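Local coordinates for protein leucine aminopeptidase A1, chloroplastic (Solanum lycopersicum, PDB 5D8N) that removes N-terminal amino acids, preferably leucine, from peptides as a magnesium-dependent homohexameric aminopeptidase of family M17, and regulates wound signalling and contributes to insect defence, at residues T20-S25 with N174-S178; H208-G212 with K337-I342; G216-N221 with N513-Y517; T228-A233 with N275-I280; G422-A426 with A503-W507. The protein carries 1 engineered substitution. All coordinates share one frame; numbering follows the deposited sequence.

Contacts 2 and 3 lie along helix 197-221, their centres about 15 Å apart: contact 2 packs its middle against helix 327-342, contact 3 its C-terminal end against 513-517. Contact 1, earliest to close along the chain, joins N-terminal loops and touches contact 3 where R175 reaches E218. Contact 4 falls within the chain span bridged by contact 3 and sets the next helix, 229-242, against strand 278-284 of the eight-stranded catalytic sheet; L219 packs on L232 between contacts 3 and 4. Contact 5 also meets contact 3, through T515 bonded to P505 and V506, their centres about 13 Å apart. Contacts 3, 4 and 5 lie in the catalytic domain, while contacts 1 and 2 join in N-terminal loops and the long helix 197-221.

Contact 1: residues T20-S25 with N174-S178; sequences TRPNES and NRFRS
The backbone N-H of N23 runs almost straight to the carbonyl oxygen of R175, a bond of 2.8 Å from N23 N to R175 O with 169° at the hydrogen, received on a lone pair in the carbonyl plane. P22 supports it with a CA-H contact to the same oxygen, P22 CA lying 3.3 Å from R175 O. A water donates to this carbonyl and to R21 O, tying the two backbones a second time. Beside these polar links P22 CB packs 3.9 Å from F176 CE1, the two rings crossing at a slant. With chi1 of -48°, F176 keeps its ring beside its own backbone N and swings it back to meet P22, although its CB bond points away. R175 CB sits over the centre of the F176 ring, and R175 CG passes 3.5 Å from N23 O. A bend at chi3 then turns the R175 guanidinium to a salt bridge with D173 and a hydrogen bond to E218 O. The carbonyl of R175 is presented by a type I beta turn, N174 to R177, within which R177 NE and NH2 grip N174 OD1 side-on. F176 O bonds T378 of the second subunit, and T20 OG1 bonds I370 O there. The loop before strand 31-35 is thus laid on the one between helix 152-170 and strand 187-191, with helix 197-221 alongside at E218 and N221.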
# COMPACT_ATOMS: atom_id res chain seq x y z
N THR A 20 -22.22 18.65 -22.23
CA THR A 20 -22.78 17.41 -22.68
C THR A 20 -24.29 17.53 -22.81
O THR A 20 -24.96 18.13 -21.97
CB THR A 20 -22.35 16.27 -21.76
OG1 THR A 20 -20.93 16.11 -21.90
CG2 THR A 20 -23.05 14.95 -22.11
N ARG A 21 -24.79 17.04 -23.93
CA ARG A 21 -26.22 17.11 -24.22
C ARG A 21 -26.74 15.69 -24.47
O ARG A 21 -26.32 15.01 -25.40
CB ARG A 21 -26.47 18.00 -25.43
CG ARG A 21 -27.94 18.14 -25.79
CD ARG A 21 -28.12 18.94 -27.07
NE ARG A 21 -29.51 19.10 -27.48
CZ ARG A 21 -29.95 20.03 -28.33
NH1 ARG A 21 -29.10 20.88 -28.89
NH2 ARG A 21 -31.23 20.12 -28.62
N PRO A 22 -27.57 15.19 -23.57
CA PRO A 22 -28.12 13.85 -23.84
C PRO A 22 -28.90 13.79 -25.15
O PRO A 22 -29.59 14.74 -25.52
CB PRO A 22 -29.08 13.61 -22.68
CG PRO A 22 -28.82 14.70 -21.70
CD PRO A 22 -28.18 15.86 -22.42
N ASN A 23 -28.68 12.74 -25.92
CA ASN A 23 -29.49 12.49 -27.11
C ASN A 23 -30.89 12.12 -26.66
O ASN A 23 -31.10 11.60 -25.56
CB ASN A 23 -28.93 11.34 -27.94
CG ASN A 23 -27.51 11.56 -28.39
OD1 ASN A 23 -26.64 10.69 -28.16
ND2 ASN A 23 -27.23 12.73 -28.89
N GLU A 24 -31.87 12.42 -27.51
CA GLU A 24 -33.26 12.13 -27.21
C GLU A 24 -33.44 10.63 -27.24
O GLU A 24 -32.97 9.99 -28.19
CB GLU A 24 -34.19 12.81 -28.24
CG GLU A 24 -34.12 14.34 -28.26
CD GLU A 24 -34.02 14.98 -26.88
OE1 GLU A 24 -32.99 15.60 -26.55
OE2 GLU A 24 -34.95 14.78 -26.06
N SER A 25 -33.92 10.05 -26.14
CA SER A 25 -34.20 8.62 -26.11
C SER A 25 -35.29 8.29 -27.14
O SER A 25 -36.43 8.75 -27.02
CB SER A 25 -34.66 8.16 -24.72
OG SER A 25 -34.23 9.04 -23.70
N ASN A 174 -28.41 5.04 -25.08
CA ASN A 174 -27.50 5.70 -26.00
C ASN A 174 -27.46 7.21 -25.89
O ASN A 174 -27.05 7.91 -26.82
CB ASN A 174 -27.89 5.34 -27.44
CG ASN A 174 -27.65 3.89 -27.74
OD1 ASN A 174 -26.61 3.33 -27.41
ND2 ASN A 174 -28.66 3.25 -28.29
N ARG A 175 -28.01 7.72 -24.80
CA ARG A 175 -28.09 9.15 -24.61
C ARG A 175 -26.73 9.87 -24.65
O ARG A 175 -26.70 11.06 -24.93
CB ARG A 175 -28.75 9.43 -23.27
CG ARG A 175 -30.24 9.12 -23.23
CD ARG A 175 -30.79 9.37 -21.82
NE ARG A 175 -30.21 8.43 -20.88
CZ ARG A 175 -30.13 8.62 -19.56
NH1 ARG A 175 -30.73 9.67 -19.01
NH2 ARG A 175 -29.50 7.75 -18.79
N PHE A 176 -25.64 9.20 -24.28
CA PHE A 176 -24.34 9.87 -24.15
C PHE A 176 -23.26 9.39 -25.11
O PHE A 176 -22.08 9.62 -24.87
CB PHE A 176 -23.82 9.75 -22.73
CG PHE A 176 -24.84 10.09 -21.69
CD1 PHE A 176 -25.24 11.40 -21.51
CD2 PHE A 176 -25.46 9.10 -20.97
CE1 PHE A 176 -26.27 11.72 -20.66
CE2 PHE A 176 -26.48 9.42 -20.10
CZ PHE A 176 -26.91 10.72 -19.96
N ARG A 177 -23.67 8.75 -26.20
CA ARG A 177 -22.73 8.32 -27.21
C ARG A 177 -23.28 8.57 -28.61
O ARG A 177 -24.48 8.67 -28.82
CB ARG A 177 -22.35 6.85 -27.06
CG ARG A 177 -23.49 5.87 -26.96
CD ARG A 177 -22.98 4.48 -26.61
NE ARG A 177 -24.07 3.53 -26.46
CZ ARG A 177 -24.08 2.48 -25.65
NH1 ARG A 177 -23.01 2.20 -24.92
NH2 ARG A 177 -25.18 1.75 -25.55
N SER A 178 -22.35 8.90 -29.49
CA SER A 178 -22.63 9.63 -30.71
C SER A 178 -23.01 8.61 -31.76
O SER A 178 -23.69 8.93 -32.72
CB SER A 178 -21.39 10.46 -31.14
OG SER A 178 -20.89 11.31 -30.09
O HOH W 1 -24.20 13.04 -25.74

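Contact 2: residues H208-G212 with K337-I342; sequences HVCAG and KALGEI
H208 lays its imidazole flat beneath E341: E341 CB stands over the middle of one ring face, 3.5 Å from the centroid of the H208 ring, a CH-pi contact. A bend at chi2 of E341 (-87°) folds its carboxylate back along the ring, so that the two planes are only 9° apart and E341 OE1 comes within 3.7 Å of H208 CE1. E341 OE2 is hydrogen-bonded to Y243 OH. The base of the histidine leans on isoleucine, H208 CB to I342 CG1 at 3.9 Å, and its carbonyl meets the A338 methyl and takes a hydrogen from a water that also donates to K337 O. Next along the chain, V209 points its CB bond away, yet its CA rests on A338 CB at 4.0 Å, and CG2 skirts the I342 CD1 methyl. Segments 208-212 and 337-342 run nearly antiparallel, 155° between their directions, and their axes approach to 7.8 Å, a spacing suited to the small residues G212 and A338. The first belongs to the long helix 197-221, which follows the last strand of the N-terminal sheet and leads into the catalytic domain; the second ends helix 327-342 of that domain, which packs with helix 519-527 through A338 and I342. A211 carries its methyl toward the aliphatic K337 chain, A211 CB lying 4.3 Å from K337 CE. At G212 the bare CA abuts K337 CG at 4.0 Å, while the K337 ammonium reaches on to Y243 OH.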
# COMPACT_ATOMS: atom_id res chain seq x y z
N HIS A 208 -45.77 -1.84 -16.86
CA HIS A 208 -45.72 -0.72 -15.94
C HIS A 208 -44.47 -0.82 -15.06
O HIS A 208 -43.78 0.18 -14.82
CB HIS A 208 -46.96 -0.68 -15.05
CG HIS A 208 -48.24 -0.45 -15.79
ND1 HIS A 208 -48.28 0.25 -16.98
CD2 HIS A 208 -49.52 -0.73 -15.46
CE1 HIS A 208 -49.54 0.38 -17.36
NE2 HIS A 208 -50.30 -0.24 -16.48
N VAL A 209 -44.20 -2.02 -14.58
CA VAL A 209 -43.03 -2.23 -13.75
C VAL A 209 -41.77 -1.94 -14.58
O VAL A 209 -40.88 -1.25 -14.10
CB VAL A 209 -43.02 -3.66 -13.17
CG1 VAL A 209 -41.70 -3.94 -12.49
CG2 VAL A 209 -44.15 -3.81 -12.18
N CYS A 210 -41.68 -2.49 -15.79
CA CYS A 210 -40.51 -2.26 -16.65
C CYS A 210 -40.24 -0.77 -16.85
O CYS A 210 -39.09 -0.36 -16.91
CB CYS A 210 -40.63 -2.94 -18.01
SG CYS A 210 -40.55 -4.76 -17.94
N ALA A 211 -41.29 0.03 -17.01
CA ALA A 211 -41.05 1.45 -17.25
C ALA A 211 -40.39 2.09 -16.02
O ALA A 211 -39.55 2.99 -16.15
CB ALA A 211 -42.35 2.17 -17.63
N GLY A 212 -40.76 1.61 -14.84
CA GLY A 212 -40.05 1.98 -13.63
C GLY A 212 -38.61 1.48 -13.56
O GLY A 212 -37.72 2.20 -13.18
N LYS A 337 -42.86 5.53 -10.34
CA LYS A 337 -43.27 5.48 -11.73
C LYS A 337 -44.17 4.28 -12.03
O LYS A 337 -45.23 4.41 -12.65
CB LYS A 337 -42.02 5.50 -12.61
CG LYS A 337 -42.26 5.27 -14.09
CD LYS A 337 -42.91 6.45 -14.74
CE LYS A 337 -42.95 6.25 -16.25
NZ LYS A 337 -43.89 7.27 -16.83
N ALA A 338 -43.78 3.11 -11.55
CA ALA A 338 -44.61 1.93 -11.69
C ALA A 338 -45.97 2.10 -11.00
O ALA A 338 -47.02 1.82 -11.57
CB ALA A 338 -43.88 0.69 -11.19
N LEU A 339 -45.93 2.52 -9.74
CA LEU A 339 -47.13 2.55 -8.93
C LEU A 339 -48.09 3.61 -9.43
O LEU A 339 -49.30 3.48 -9.31
CB LEU A 339 -46.76 2.76 -7.47
CG LEU A 339 -46.07 1.52 -6.86
CD1 LEU A 339 -45.47 1.86 -5.50
CD2 LEU A 339 -47.05 0.36 -6.70
N GLY A 340 -47.56 4.66 -10.02
CA GLY A 340 -48.41 5.68 -10.59
C GLY A 340 -49.34 5.13 -11.67
O GLY A 340 -50.51 5.51 -11.71
N GLU A 341 -48.83 4.18 -12.46
CA GLU A 341 -49.63 3.49 -13.45
C GLU A 341 -50.53 2.43 -12.82
O GLU A 341 -51.64 2.21 -13.28
CB GLU A 341 -48.75 2.79 -14.50
CG GLU A 341 -47.93 3.74 -15.35
CD GLU A 341 -48.68 4.23 -16.58
OE1 GLU A 341 -49.91 4.04 -16.66
OE2 GLU A 341 -48.06 5.00 -17.33
N ILE A 342 -49.97 1.63 -11.92
CA ILE A 342 -50.68 0.46 -11.40
C ILE A 342 -51.83 0.87 -10.49
O ILE A 342 -52.89 0.23 -10.47
CB ILE A 342 -49.73 -0.46 -10.64
CG1 ILE A 342 -48.69 -1.07 -11.60
CG2 ILE A 342 -50.52 -1.56 -9.93
CD1 ILE A 342 -47.48 -1.64 -10.90
O HOH W 2 -44.86 2.78 -15.12

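Contact 3: residues G216-N221 with N513-Y517; sequences GRELVN and NATGY. With MG (magnesium ion), chain H.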
# COMPACT_ATOMS: atom_id res chain seq x y z
N GLY A 216 -35.16 3.78 -13.53
CA GLY A 216 -34.07 3.55 -12.60
C GLY A 216 -32.71 3.37 -13.26
O GLY A 216 -31.73 3.98 -12.85
N ARG A 217 -32.64 2.56 -14.31
CA ARG A 217 -31.40 2.39 -15.08
C ARG A 217 -30.91 3.72 -15.63
O ARG A 217 -29.72 4.05 -15.49
CB ARG A 217 -31.62 1.45 -16.26
CG ARG A 217 -31.90 0.03 -15.83
CD ARG A 217 -31.90 -0.92 -17.00
NE ARG A 217 -32.15 -2.28 -16.54
CZ ARG A 217 -32.22 -3.33 -17.35
NH1 ARG A 217 -32.01 -3.16 -18.65
NH2 ARG A 217 -32.66 -4.50 -16.88
N GLU A 218 -31.83 4.50 -16.19
CA GLU A 218 -31.44 5.80 -16.75
C GLU A 218 -30.90 6.77 -15.72
O GLU A 218 -29.88 7.44 -15.95
CB GLU A 218 -32.61 6.42 -17.50
CG GLU A 218 -32.89 5.74 -18.83
CD GLU A 218 -34.04 6.40 -19.58
OE1 GLU A 218 -34.96 6.92 -18.91
OE2 GLU A 218 -34.07 6.31 -20.83
N LEU A 219 -31.50 6.75 -14.54
CA LEU A 219 -31.07 7.68 -13.50
C LEU A 219 -29.65 7.34 -13.04
O LEU A 219 -28.87 8.23 -12.75
CB LEU A 219 -32.05 7.67 -12.33
CG LEU A 219 -33.41 8.29 -12.65
CD1 LEU A 219 -34.35 8.08 -11.48
CD2 LEU A 219 -33.27 9.77 -12.96
N VAL A 220 -29.34 6.05 -12.99
CA VAL A 220 -28.03 5.59 -12.56
C VAL A 220 -27.01 5.71 -13.68
O VAL A 220 -25.89 6.10 -13.44
CB VAL A 220 -28.10 4.13 -12.05
CG1 VAL A 220 -26.73 3.62 -11.65
CG2 VAL A 220 -29.04 4.02 -10.85
N ASN A 221 -27.31 5.23 -14.88
CA ASN A 221 -26.39 5.39 -15.98
C ASN A 221 -25.91 6.82 -16.14
O ASN A 221 -24.80 7.05 -16.61
CB ASN A 221 -27.06 4.96 -17.29
CG ASN A 221 -27.13 3.46 -17.46
OD1 ASN A 221 -26.49 2.69 -16.76
ND2 ASN A 221 -27.97 3.03 -18.38
N ASN A 513 -23.50 -1.41 -17.12
CA ASN A 513 -24.71 -0.62 -17.11
C ASN A 513 -25.39 -0.81 -15.77
O ASN A 513 -25.25 -1.87 -15.16
CB ASN A 513 -25.64 -1.03 -18.27
CG ASN A 513 -26.09 0.15 -19.14
OD1 ASN A 513 -27.28 0.32 -19.45
ND2 ASN A 513 -25.13 0.98 -19.55
N ALA A 514 -26.28 0.12 -15.46
CA ALA A 514 -27.18 0.00 -14.33
C ALA A 514 -28.25 -1.06 -14.56
O ALA A 514 -28.63 -1.34 -15.70
CB ALA A 514 -27.83 1.35 -14.07
N THR A 515 -28.81 -1.59 -13.47
CA THR A 515 -29.81 -2.64 -13.58
C THR A 515 -31.22 -2.17 -13.28
O THR A 515 -32.17 -2.82 -13.69
CB THR A 515 -29.51 -3.82 -12.62
OG1 THR A 515 -29.44 -3.32 -11.30
CG2 THR A 515 -28.16 -4.49 -12.96
N GLY A 516 -31.35 -1.16 -12.44
CA GLY A 516 -32.63 -0.78 -11.87
C GLY A 516 -33.11 -1.79 -10.85
O GLY A 516 -34.31 -1.88 -10.56
N TYR A 517 -32.16 -2.53 -10.28
CA TYR A 517 -32.43 -3.41 -9.16
C TYR A 517 -33.26 -2.71 -8.09
O TYR A 517 -32.91 -1.63 -7.63
CB TYR A 517 -31.14 -3.95 -8.55
CG TYR A 517 -31.36 -4.86 -7.37
CD1 TYR A 517 -31.48 -4.34 -6.08
CD2 TYR A 517 -31.36 -6.23 -7.51
CE1 TYR A 517 -31.78 -5.16 -5.01
CE2 TYR A 517 -31.50 -7.07 -6.43
CZ TYR A 517 -31.78 -6.54 -5.19
OH TYR A 517 -31.94 -7.39 -4.12
MG MG H . -24.80 7.89 -12.58
O HOH W 3 -33.41 -5.17 -14.22
O HOH W 4 -26.64 8.78 -11.52
O HOH W 5 -23.01 6.88 -13.36
O HOH W 6 -23.72 9.40 -11.41
O HOH W 7 -24.69 6.78 -10.74
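R217 turns the edge of its guanidinium to 513-517: T515 O and a water lie at that edge, close to its plane. R217 NE donates to T515 O at 2.9 Å, nearly straight, though the nitrogen approaches from above the carbonyl plane and not along a lone pair. The water, taking a hydrogen from R217 NH2 and giving one to T515 O, closes a second link. The amides of N221 and N513 are turned 51° against each other; N221 ND2 donates to N513 OD1 at 3.0 Å, again from above the acceptor's plane. N221 also uses its oxygen, accepting from A514 N at 2.9 Å, and its ND2 has a further partner in D173. One asparagine therefore clasps the backbone and side chain of the short strand 513-514, which pairs with strand 507-508 in a small antiparallel ribbon. Just beyond, T515 OG1 accepts from Y517 N in an ST turn and is hydrogen-bonded to P505 O, and G516, at a positive phi of 72°, sets its CA against the G216 backbone. Packing is tight where V220 meets the strand, V220 CB to A514 CB being 3.4 Å. The same valine sends its carbonyl to a magnesium, V220 O at 2.3 Å, with A222 O and four waters completing a six-coordinate shell. Neither V220 nor A222 is among the residues binding the active-site magnesium pair (K300, D305, D325, D385, E387).

Contact 4: residues T228-A233 with N275-I280; sequences TPAVLA and NPPYFI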
# COMPACT_ATOMS: atom_id res chain seq x y z
N THR A 228 -27.90 15.87 -11.51
CA THR A 228 -27.64 16.62 -10.30
C THR A 228 -28.83 16.48 -9.37
O THR A 228 -29.83 15.88 -9.73
CB THR A 228 -27.51 18.10 -10.64
OG1 THR A 228 -28.70 18.53 -11.29
CG2 THR A 228 -26.32 18.33 -11.59
N PRO A 229 -28.71 16.97 -8.13
CA PRO A 229 -29.85 16.94 -7.24
C PRO A 229 -31.07 17.71 -7.75
O PRO A 229 -32.19 17.21 -7.67
CB PRO A 229 -29.30 17.54 -5.94
CG PRO A 229 -27.86 17.18 -5.96
CD PRO A 229 -27.46 17.30 -7.42
N ALA A 230 -30.84 18.84 -8.39
CA ALA A 230 -31.92 19.62 -9.01
C ALA A 230 -32.58 18.86 -10.15
O ALA A 230 -33.80 18.74 -10.17
CB ALA A 230 -31.38 20.94 -9.55
N VAL A 231 -31.78 18.15 -10.94
CA VAL A 231 -32.35 17.28 -11.98
C VAL A 231 -33.09 16.07 -11.45
O VAL A 231 -34.21 15.75 -11.89
CB VAL A 231 -31.29 16.82 -13.00
CG1 VAL A 231 -31.86 15.79 -13.97
CG2 VAL A 231 -30.80 18.03 -13.77
N LEU A 232 -32.57 15.48 -10.38
CA LEU A 232 -33.31 14.41 -9.72
C LEU A 232 -34.66 14.91 -9.19
O LEU A 232 -35.69 14.23 -9.31
CB LEU A 232 -32.49 13.82 -8.58
CG LEU A 232 -32.95 12.48 -8.02
CD1 LEU A 232 -32.93 11.44 -9.13
CD2 LEU A 232 -32.01 12.00 -6.92
N ALA A 233 -34.68 16.10 -8.60
CA ALA A 233 -35.95 16.67 -8.15
C ALA A 233 -36.93 16.91 -9.29
O ALA A 233 -38.13 16.66 -9.15
CB ALA A 233 -35.72 17.97 -7.41
N ASN A 275 -24.07 22.80 -7.08
CA ASN A 275 -25.26 21.97 -7.29
C ASN A 275 -25.98 21.75 -5.95
O ASN A 275 -25.76 20.76 -5.25
CB ASN A 275 -24.88 20.61 -7.89
CG ASN A 275 -24.27 20.73 -9.27
OD1 ASN A 275 -23.20 20.18 -9.55
ND2 ASN A 275 -24.96 21.40 -10.17
N PRO A 276 -26.86 22.69 -5.60
CA PRO A 276 -27.55 22.64 -4.31
C PRO A 276 -28.34 21.36 -4.09
O PRO A 276 -28.85 20.77 -5.05
CB PRO A 276 -28.52 23.84 -4.37
CG PRO A 276 -28.12 24.68 -5.53
CD PRO A 276 -27.27 23.83 -6.44
N PRO A 277 -28.66 21.06 -2.83
CA PRO A 277 -29.38 19.86 -2.46
C PRO A 277 -30.89 20.05 -2.43
O PRO A 277 -31.35 21.17 -2.30
CB PRO A 277 -28.93 19.62 -1.04
CG PRO A 277 -28.72 20.99 -0.50
CD PRO A 277 -28.21 21.81 -1.65
N TYR A 278 -31.63 18.98 -2.70
CA TYR A 278 -33.08 19.02 -2.69
C TYR A 278 -33.57 17.76 -2.02
O TYR A 278 -33.16 16.64 -2.35
CB TYR A 278 -33.65 19.11 -4.11
CG TYR A 278 -33.38 20.44 -4.76
CD1 TYR A 278 -34.14 21.58 -4.41
CD2 TYR A 278 -32.29 20.63 -5.59
CE1 TYR A 278 -33.80 22.85 -4.86
CE2 TYR A 278 -31.97 21.89 -6.07
CZ TYR A 278 -32.76 22.98 -5.75
OH TYR A 278 -32.40 24.23 -6.19
N PHE A 279 -34.54 17.93 -1.14
CA PHE A 279 -35.12 16.81 -0.42
C PHE A 279 -36.44 16.51 -1.11
O PHE A 279 -37.34 17.34 -1.15
CB PHE A 279 -35.28 17.20 1.06
CG PHE A 279 -35.68 16.06 1.95
CD1 PHE A 279 -37.02 15.68 2.05
CD2 PHE A 279 -34.76 15.46 2.78
CE1 PHE A 279 -37.39 14.64 2.88
CE2 PHE A 279 -35.14 14.44 3.62
CZ PHE A 279 -36.45 14.01 3.67
N ILE A 280 -36.54 15.31 -1.64
CA ILE A 280 -37.65 14.90 -2.47
C ILE A 280 -38.66 14.08 -1.68
O ILE A 280 -38.32 13.06 -1.06
CB ILE A 280 -37.14 14.05 -3.65
CG1 ILE A 280 -36.22 14.88 -4.54
CG2 ILE A 280 -38.31 13.53 -4.46
CD1 ILE A 280 -35.39 14.04 -5.48
O HOH W 8 -28.44 20.53 -7.78
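P229 and A230, in the first turn of helix 229-242, lie on Y278 at the start of strand 278-284, a helix packed on the mixed eight-stranded sheet of the alpha/beta catalytic domain. Helix and strand segments run in roughly the same direction, 27° apart. Most of the contact is apolar. A230 CB approaches Y278 CE2 to 3.7 Å, and the A230 CA sits obliquely to the same ring. A233 CB rests against Y278 CB, and I280 slips its terminal methyl under the helix, I280 CD1 lying 3.9 Å from L232 CG. With chi1 near -63°, I280 CG1 stands beside its backbone N, which carries CD1 to A233 CA. Strand 247-252 also backs this layer through I251. At the helix start the T228 methyl meets N275, itself touching R366 of the second subunit. T228 is the N-cap of its own helix, its OG1 taking a hydrogen from V231 N at 3.1 Å. The polar link across the contact runs through one water, which accepts from A230 N and donates to P276 O, while the P229 ring crowds that same carbonyl, with P229 CB 3.4 Å from P276 O.

Contact 5: residues G422-A426 with A503-W507; sequences GPSVA and AGPVW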
# COMPACT_ATOMS: atom_id res chain seq x y z
N GLY A 422 -21.35 -10.90 -2.41
CA GLY A 422 -20.97 -10.85 -3.80
C GLY A 422 -21.65 -9.73 -4.55
O GLY A 422 -22.37 -8.93 -3.98
N PRO A 423 -21.47 -9.69 -5.87
CA PRO A 423 -22.02 -8.62 -6.69
C PRO A 423 -23.54 -8.65 -6.93
O PRO A 423 -24.11 -7.64 -7.36
CB PRO A 423 -21.28 -8.77 -8.02
CG PRO A 423 -20.82 -10.20 -8.06
CD PRO A 423 -20.55 -10.56 -6.61
N SER A 424 -24.17 -9.79 -6.68
CA SER A 424 -25.49 -10.05 -7.21
C SER A 424 -26.61 -10.12 -6.17
O SER A 424 -27.79 -10.19 -6.55
CB SER A 424 -25.50 -11.35 -8.01
OG SER A 424 -24.52 -11.37 -9.01
N VAL A 425 -26.26 -10.13 -4.89
CA VAL A 425 -27.22 -10.40 -3.82
C VAL A 425 -27.18 -9.27 -2.79
O VAL A 425 -26.14 -9.01 -2.18
CB VAL A 425 -26.89 -11.73 -3.09
CG1 VAL A 425 -27.94 -12.00 -2.01
CG2 VAL A 425 -26.89 -12.92 -4.07
N ALA A 426 -28.30 -8.60 -2.60
CA ALA A 426 -28.36 -7.49 -1.66
C ALA A 426 -28.55 -8.02 -0.25
O ALA A 426 -29.12 -9.09 -0.04
CB ALA A 426 -29.49 -6.54 -2.04
N ALA A 503 -25.40 -2.14 -2.70
CA ALA A 503 -24.15 -1.79 -3.35
C ALA A 503 -23.80 -2.66 -4.55
O ALA A 503 -23.28 -2.14 -5.54
CB ALA A 503 -22.99 -1.80 -2.36
N GLY A 504 -24.03 -3.96 -4.46
CA GLY A 504 -23.69 -4.85 -5.58
C GLY A 504 -24.69 -4.76 -6.71
O GLY A 504 -24.31 -4.46 -7.84
N PRO A 505 -25.94 -5.20 -6.48
CA PRO A 505 -26.71 -5.54 -7.68
C PRO A 505 -27.29 -4.38 -8.49
O PRO A 505 -27.85 -4.63 -9.57
CB PRO A 505 -27.83 -6.44 -7.15
CG PRO A 505 -27.87 -6.24 -5.68
CD PRO A 505 -26.50 -5.79 -5.25
N VAL A 506 -27.09 -3.15 -8.03
CA VAL A 506 -27.57 -2.01 -8.79
C VAL A 506 -26.78 -1.78 -10.08
O VAL A 506 -27.17 -0.96 -10.89
CB VAL A 506 -27.62 -0.70 -7.98
CG1 VAL A 506 -28.58 -0.82 -6.81
CG2 VAL A 506 -26.25 -0.35 -7.48
N TRP A 507 -25.60 -2.35 -10.18
CA TRP A 507 -24.74 -2.12 -11.31
C TRP A 507 -24.24 -3.44 -11.81
O TRP A 507 -23.76 -4.24 -11.01
CB TRP A 507 -23.55 -1.23 -10.92
CG TRP A 507 -22.65 -0.93 -12.05
CD1 TRP A 507 -21.44 -1.53 -12.36
CD2 TRP A 507 -22.92 0.01 -13.08
NE1 TRP A 507 -21.00 -1.05 -13.57
CE2 TRP A 507 -21.89 -0.12 -14.03
CE3 TRP A 507 -23.87 1.02 -13.24
CZ2 TRP A 507 -21.81 0.70 -15.13
CZ3 TRP A 507 -23.80 1.83 -14.34
CH2 TRP A 507 -22.81 1.64 -15.30
O HOH W 9 -23.71 -6.53 -9.77
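P423 and G504 meet where both backbones bend: G422 has a positive phi of 81° just after helix 416-421, and G504 lies at phi -76° and psi -67°. P423 O stands only 3.0 Å from G504 C. The approach is not a hydrogen bond, since P505 N has no hydrogen to share and G504 O, also near, is itself an acceptor. The next residue still contributes, P505 CA coming to 3.4 Å of P423 O in a CA-H contact, bent at the hydrogen. Glycine at 504 lets the two chains lie this near, for its CA has no branch to meet the carbonyls of 422 and 423. The P505 ring carries the apolar part of the contact. Its CB lies beside the S424 carbonyl, P505 CB to S424 O being 3.8 Å, and its CG reaches the A426 methyl, P505 CG to A426 CB at 4.0 Å. A water 2.7 Å from P423 O and also close to W507 O bridges the loops, though more acceptors surround it than it has protons. Both loops have partners beyond: S424 N bonds Y459 OH of the third subunit, and P505 O is hydrogen-bonded to T515 OG1. The second loop holds a type I beta turn, G504 to W507, following strand 496-501 and packed on the loop that leads into the neighbouring antiparallel strand 426-429 of the catalytic alpha/beta sheet.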